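Local coordinates for putative oxidoreductase (Jannaschia sp., PDB 3C24), which is probably an NAD(P)-dependent oxidoreductase, with a Rossmann-type nucleotide-binding domain and a helical C-terminal part, though its substrate is not established, at residues Asn7-Lys12 with His161-Ala166; Ile150-Met155 with Asp167-Met172. All blocks are in the same frame, centred on the assembly; numbering follows the deposited sequence. Where two conformers were deposited one is given.

Contact 1 of 2, residues Asn7-Lys12 with His161-Ala166; sequences NDVGPK and HYAIGA
Val-9 lays its two methyls against the helix at Ala-163 and Ile-164. Its CG2 sits 3.5 Å from the backbone O of Ala-163 and also meets the CB of that residue. The other branch, CG1, stands opposite the backbone N (chi1 168°) and reaches the CG1 of Ile-164 at 4.1 Å. Lys-12 adds a further apolar touch. In the conformer described, the bend at chi2 (-78°) helps bring CE to 3.9 Å from Ile-164 CD1, and a second bend at chi4 turns the ammonium back to its own loop. There Lys-12 NZ donates to Gly-10 O at 2.9 Å, from above the carbonyl plane. A second conformer of this lysine makes both contacts less certain. Ile-164 also packs on Ile-96 of strand 96-99. An alanine in place of this isoleucine would probably leave Lys-12 CE without its apolar partner and open a gap beside Val-9 CG1. The backbone of Lys-12, just before strand 13-17, hydrogen-bonds with that of His-37, at the start of strand 37-41. No hydrogen bond crosses between 7-12 and 161-166. The contact is a small apolar one at the surface, with the lysine charge kept on the loop side.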
loop_
_atom_site.group_PDB
_atom_site.type_symbol
_atom_site.label_atom_id
_atom_site.label_comp_id
_atom_site.label_asym_id
_atom_site.label_seq_id
_atom_site.Cartn_x
_atom_site.Cartn_y
_atom_site.Cartn_z
ATOM N N ASN A 7 -25.251 -3.742 20.267
ATOM C CA ASN A 7 -26.524 -3.391 19.628
ATOM C C ASN A 7 -27.681 -3.988 20.386
ATOM O O ASN A 7 -27.564 -5.060 20.991
ATOM C CB ASN A 7 -26.602 -3.922 18.190
ATOM C CG ASN A 7 -25.375 -3.585 17.370
ATOM O OD1 ASN A 7 -24.918 -2.430 17.309
ATOM N ND2 ASN A 7 -24.838 -4.600 16.716
ATOM N N ASP A 8 -28.810 -3.285 20.319
ATOM C CA ASP A 8 -30.040 -3.720 20.991
ATOM C C ASP A 8 -30.829 -4.682 20.107
ATOM O O ASP A 8 -32.049 -4.638 20.015
ATOM C CB ASP A 8 -30.917 -2.540 21.376
ATOM C CG ASP A 8 -32.083 -2.963 22.233
ATOM O OD1 ASP A 8 -31.987 -4.019 22.900
ATOM O OD2 ASP A 8 -33.091 -2.232 22.242
ATOM N N VAL A 9 -30.093 -5.522 19.423
ATOM C CA VAL A 9 -30.698 -6.549 18.589
ATOM C C VAL A 9 -30.672 -7.838 19.409
ATOM O O VAL A 9 -29.656 -8.215 19.990
ATOM C CB VAL A 9 -29.959 -6.737 17.229
ATOM C CG1 VAL A 9 -30.448 -8.029 16.542
ATOM C CG2 VAL A 9 -30.105 -5.475 16.289
ATOM N N GLY A 10 -31.793 -8.519 19.436
ATOM C CA GLY A 10 -31.877 -9.758 20.193
ATOM C C GLY A 10 -31.335 -10.921 19.386
ATOM O O GLY A 10 -31.073 -10.779 18.196
ATOM N N PRO A 11 -31.146 -12.075 20.041
ATOM C CA PRO A 11 -30.682 -13.258 19.325
ATOM C C PRO A 11 -31.618 -13.624 18.236
ATOM O O PRO A 11 -32.840 -13.587 18.359
ATOM C CB PRO A 11 -30.644 -14.348 20.397
ATOM C CG PRO A 11 -31.333 -13.790 21.584
ATOM C CD PRO A 11 -31.272 -12.309 21.489
ATOM N N LYS A 12 -31.000 -13.984 17.141
ATOM C CA LYS A 12 -31.697 -14.389 15.945
ATOM C C LYS A 12 -31.220 -15.754 15.510
ATOM O O LYS A 12 -30.133 -16.168 15.856
ATOM C CB LYS A 12 -31.384 -13.393 14.833
ATOM C CG LYS A 12 -31.787 -11.973 15.145
ATOM C CD LYS A 12 -33.280 -11.760 14.979
ATOM C CE LYS A 12 -33.669 -10.341 15.350
ATOM N NZ LYS A 12 -33.562 -10.034 16.822
ATOM N N HIS A 161 -34.896 -3.635 9.850
ATOM C CA HIS A 161 -34.014 -4.759 9.501
ATOM C C HIS A 161 -32.584 -4.334 9.274
ATOM O O HIS A 161 -31.681 -5.201 9.278
ATOM C CB HIS A 161 -34.553 -5.530 8.295
ATOM C CG HIS A 161 -35.720 -6.373 8.631
ATOM N ND1 HIS A 161 -36.263 -7.277 7.743
ATOM C CD2 HIS A 161 -36.386 -6.539 9.800
ATOM C CE1 HIS A 161 -37.265 -7.907 8.334
ATOM N NE2 HIS A 161 -37.367 -7.477 9.579
ATOM N N TYR A 162 -32.338 -3.033 9.138
ATOM C CA TYR A 162 -30.950 -2.598 8.916
ATOM C C TYR A 162 -30.132 -2.972 10.140
ATOM O O TYR A 162 -29.079 -3.555 10.024
ATOM C CB TYR A 162 -30.812 -1.095 8.627
ATOM C CG TYR A 162 -29.348 -0.752 8.547
ATOM C CD1 TYR A 162 -28.643 -0.964 7.386
ATOM C CD2 TYR A 162 -28.644 -0.346 9.677
ATOM C CE1 TYR A 162 -27.285 -0.719 7.336
ATOM C CE2 TYR A 162 -27.280 -0.110 9.618
ATOM C CZ TYR A 162 -26.610 -0.309 8.467
ATOM O OH TYR A 162 -25.244 -0.099 8.429
ATOM N N ALA A 163 -30.665 -2.651 11.309
ATOM C CA ALA A 163 -29.961 -2.893 12.590
ATOM C C ALA A 163 -29.663 -4.370 12.754
ATOM O O ALA A 163 -28.600 -4.749 13.241
ATOM C CB ALA A 163 -30.763 -2.387 13.778
ATOM N N ILE A 164 -30.591 -5.201 12.311
ATOM C CA ILE A 164 -30.436 -6.637 12.501
ATOM C C ILE A 164 -29.291 -7.134 11.577
ATOM O O ILE A 164 -28.370 -7.821 11.990
ATOM C CB ILE A 164 -31.746 -7.390 12.253
ATOM C CG1 ILE A 164 -32.789 -6.956 13.293
ATOM C CG2 ILE A 164 -31.494 -8.889 12.278
ATOM C CD1 ILE A 164 -34.246 -7.333 12.935
ATOM N N GLY A 165 -29.368 -6.768 10.318
ATOM C CA GLY A 165 -28.338 -7.184 9.372
ATOM C C GLY A 165 -26.979 -6.686 9.778
ATOM O O GLY A 165 -25.974 -7.374 9.629
ATOM N N ALA A 166 -26.910 -5.445 10.273
ATOM C CA ALA A 166 -25.638 -4.872 10.717
ATOM C C ALA A 166 -25.040 -5.664 11.896
ATOM O O ALA A 166 -23.822 -5.919 11.960
ATOM C CB ALA A 166 -25.805 -3.398 11.086
#

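Contact 2 of 2, residues Ile150-Met155 with Asp167-Met172; sequences IVCALM and DICETM
Cys-169 is the first residue of 167-172 to meet the strand, at Ile-150 and Cys-152. Its CB lies 3.6 Å from Ile-150 CD1 and 4.2 Å from Cys-152 SG, so one methylene faces two strand side chains that both point to the helix. Ile-150 makes its reach with CG1 placed between the backbone N and the carbonyl carbon (chi1 68°). Phe-119 of strand 117-123 packs on both Cys-169 and Cys-152. Glu-170 comes next and touches with its aliphatic part alone, CG to Ile-150 CD1 at 4.0 Å. Beyond CG the chain is extended, and the carboxylate finds Thr-179 on strand 176-181. One residue on, Thr-171 bonds back to its own helix. The backbone O of Asp-167 takes two bonds from it, one from N and one from OG1 at 2.7 Å, and they arrive from opposite faces of the carbonyl plane. The carboxylate of Asp-167 is itself hydrogen-bonded to His-36. The axes of 150-155 and 167-172 run at 154° to each other and come within 9.7 Å. This is the first strand and the helix of a beta-alpha-beta unit, strand 148-156, helix 160-172 and strand 176-181, in which the helix packs on the sheet. No hydrogen bond joins the two segments. They meet through methyl, methylene and sulfur in a buried layer, while the acids of the helix take their partners outside it.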
loop_
_atom_site.group_PDB
_atom_site.type_symbol
_atom_site.label_atom_id
_atom_site.label_comp_id
_atom_site.label_asym_id
_atom_site.label_seq_id
_atom_site.Cartn_x
_atom_site.Cartn_y
_atom_site.Cartn_z
ATOM N N ILE A 150 -16.555 -2.060 8.482
ATOM C CA ILE A 150 -17.348 -2.738 7.457
ATOM C C ILE A 150 -18.340 -1.746 6.832
ATOM O O ILE A 150 -18.561 -0.648 7.361
ATOM C CB ILE A 150 -18.112 -3.955 8.025
ATOM C CG1 ILE A 150 -19.222 -3.518 8.991
ATOM C CG2 ILE A 150 -17.129 -4.927 8.753
ATOM C CD1 ILE A 150 -20.106 -4.732 9.469
ATOM N N VAL A 151 -18.903 -2.153 5.692
ATOM C CA VAL A 151 -19.929 -1.363 4.982
ATOM C C VAL A 151 -21.161 -2.218 4.742
ATOM O O VAL A 151 -21.053 -3.415 4.414
ATOM C CB VAL A 151 -19.414 -0.774 3.635
ATOM C CG1 VAL A 151 -18.346 0.297 3.890
ATOM C CG2 VAL A 151 -18.926 -1.899 2.695
ATOM N N CYS A 152 -22.328 -1.620 4.940
ATOM C CA CYS A 152 -23.592 -2.327 4.795
ATOM C C CYS A 152 -24.637 -1.492 4.118
ATOM O O CYS A 152 -24.675 -0.276 4.268
ATOM C CB CYS A 152 -24.156 -2.677 6.180
ATOM S SG CYS A 152 -23.105 -3.670 7.284
ATOM N N ALA A 153 -25.526 -2.184 3.412
ATOM C CA ALA A 153 -26.656 -1.572 2.766
ATOM C C ALA A 153 -27.917 -2.378 2.902
ATOM O O ALA A 153 -27.921 -3.610 2.775
ATOM C CB ALA A 153 -26.378 -1.411 1.280
ATOM N N LEU A 154 -28.998 -1.677 3.195
ATOM C CA LEU A 154 -30.324 -2.257 3.152
ATOM C C LEU A 154 -30.800 -2.109 1.718
ATOM O O LEU A 154 -31.113 -1.004 1.232
ATOM C CB LEU A 154 -31.285 -1.564 4.115
ATOM C CG LEU A 154 -32.687 -2.139 4.212
ATOM C CD1 LEU A 154 -32.697 -3.648 4.707
ATOM C CD2 LEU A 154 -33.512 -1.242 5.166
HETATM N N MSE A 155 -30.799 -3.224 0.989
HETATM C CA MSE A 155 -31.188 -3.196 -0.433
HETATM C C MSE A 155 -32.686 -3.078 -0.567
HETATM O O MSE A 155 -33.203 -2.395 -1.438
HETATM C CB MSE A 155 -30.677 -4.438 -1.173
HETATM C CG MSE A 155 -31.177 -4.545 -2.580
HETATM SE SE MSE A 155 -30.404 -6.145 -3.350
HETATM C CE MSE A 155 -31.358 -6.169 -5.012
ATOM N N ASP A 167 -25.927 -6.010 12.816
ATOM C CA ASP A 167 -25.522 -6.806 13.994
ATOM C C ASP A 167 -24.949 -8.164 13.553
ATOM O O ASP A 167 -23.934 -8.642 14.098
ATOM C CB ASP A 167 -26.681 -7.007 14.941
ATOM C CG ASP A 167 -26.268 -7.712 16.209
ATOM O OD1 ASP A 167 -25.617 -7.070 17.048
ATOM O OD2 ASP A 167 -26.604 -8.904 16.366
ATOM N N ILE A 168 -25.588 -8.782 12.580
ATOM C CA ILE A 168 -25.113 -10.063 12.089
ATOM C C ILE A 168 -23.728 -9.899 11.448
ATOM O O ILE A 168 -22.775 -10.655 11.753
ATOM C CB ILE A 168 -26.073 -10.750 11.129
ATOM C CG1 ILE A 168 -27.456 -10.977 11.789
ATOM C CG2 ILE A 168 -25.481 -12.084 10.688
ATOM C CD1 ILE A 168 -27.371 -11.642 13.117
ATOM N N CYS A 169 -23.588 -8.875 10.624
ATOM C CA CYS A 169 -22.281 -8.617 9.976
ATOM C C CYS A 169 -21.196 -8.288 10.976
ATOM O O CYS A 169 -20.046 -8.723 10.830
ATOM C CB CYS A 169 -22.377 -7.489 8.942
ATOM S SG CYS A 169 -23.332 -7.960 7.499
ATOM N N GLU A 170 -21.567 -7.549 12.013
ATOM C CA GLU A 170 -20.611 -7.166 13.070
ATOM C C GLU A 170 -20.154 -8.386 13.883
ATOM O O GLU A 170 -19.002 -8.469 14.393
ATOM C CB GLU A 170 -21.215 -6.113 13.969
ATOM C CG GLU A 170 -21.264 -4.746 13.347
ATOM C CD GLU A 170 -22.185 -3.780 14.084
ATOM O OE1 GLU A 170 -22.659 -4.138 15.173
ATOM O OE2 GLU A 170 -22.442 -2.678 13.556
ATOM N N THR A 171 -21.032 -9.374 13.942
ATOM C CA THR A 171 -20.741 -10.632 14.639
ATOM C C THR A 171 -19.851 -11.493 13.742
ATOM O O THR A 171 -18.837 -12.036 14.190
ATOM C CB THR A 171 -22.010 -11.420 14.950
ATOM O OG1 THR A 171 -22.922 -10.573 15.639
ATOM C CG2 THR A 171 -21.686 -12.727 15.722
HETATM N N MSE A 172 -20.203 -11.590 12.454
HETATM C CA MSE A 172 -19.437 -12.428 11.523
HETATM C C MSE A 172 -18.013 -11.970 11.273
HETATM O O MSE A 172 -17.098 -12.809 11.042
HETATM C CB MSE A 172 -20.171 -12.572 10.183
HETATM C CG MSE A 172 -21.465 -13.272 10.321
HETATM SE SE MSE A 172 -22.242 -13.563 8.513
HETATM C CE MSE A 172 -22.404 -11.798 7.939
#

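From the N terminus, the loop 7-12 leads into strand 13-17, and contact 1 closes a long loop when the chain returns at 161-166. Contact 2 closes a much shorter one, from 150-155 to 167-172. The two cross, because 150-155 falls between the segments of contact 1 and 167-172 follows them. Both use helix 160-172, its earlier part in contact 1 and its later part in contact 2, with centres about 9 Å apart. They also touch: Asn-7 ND2 probably hydrogen-bonds both Asp-167 OD1, at 2.6 Å, and Glu-170 OE1, at 2.7 Å. Together they tie the N-terminal loop and the strand 148-156 to one helix beside the seven-stranded sheet.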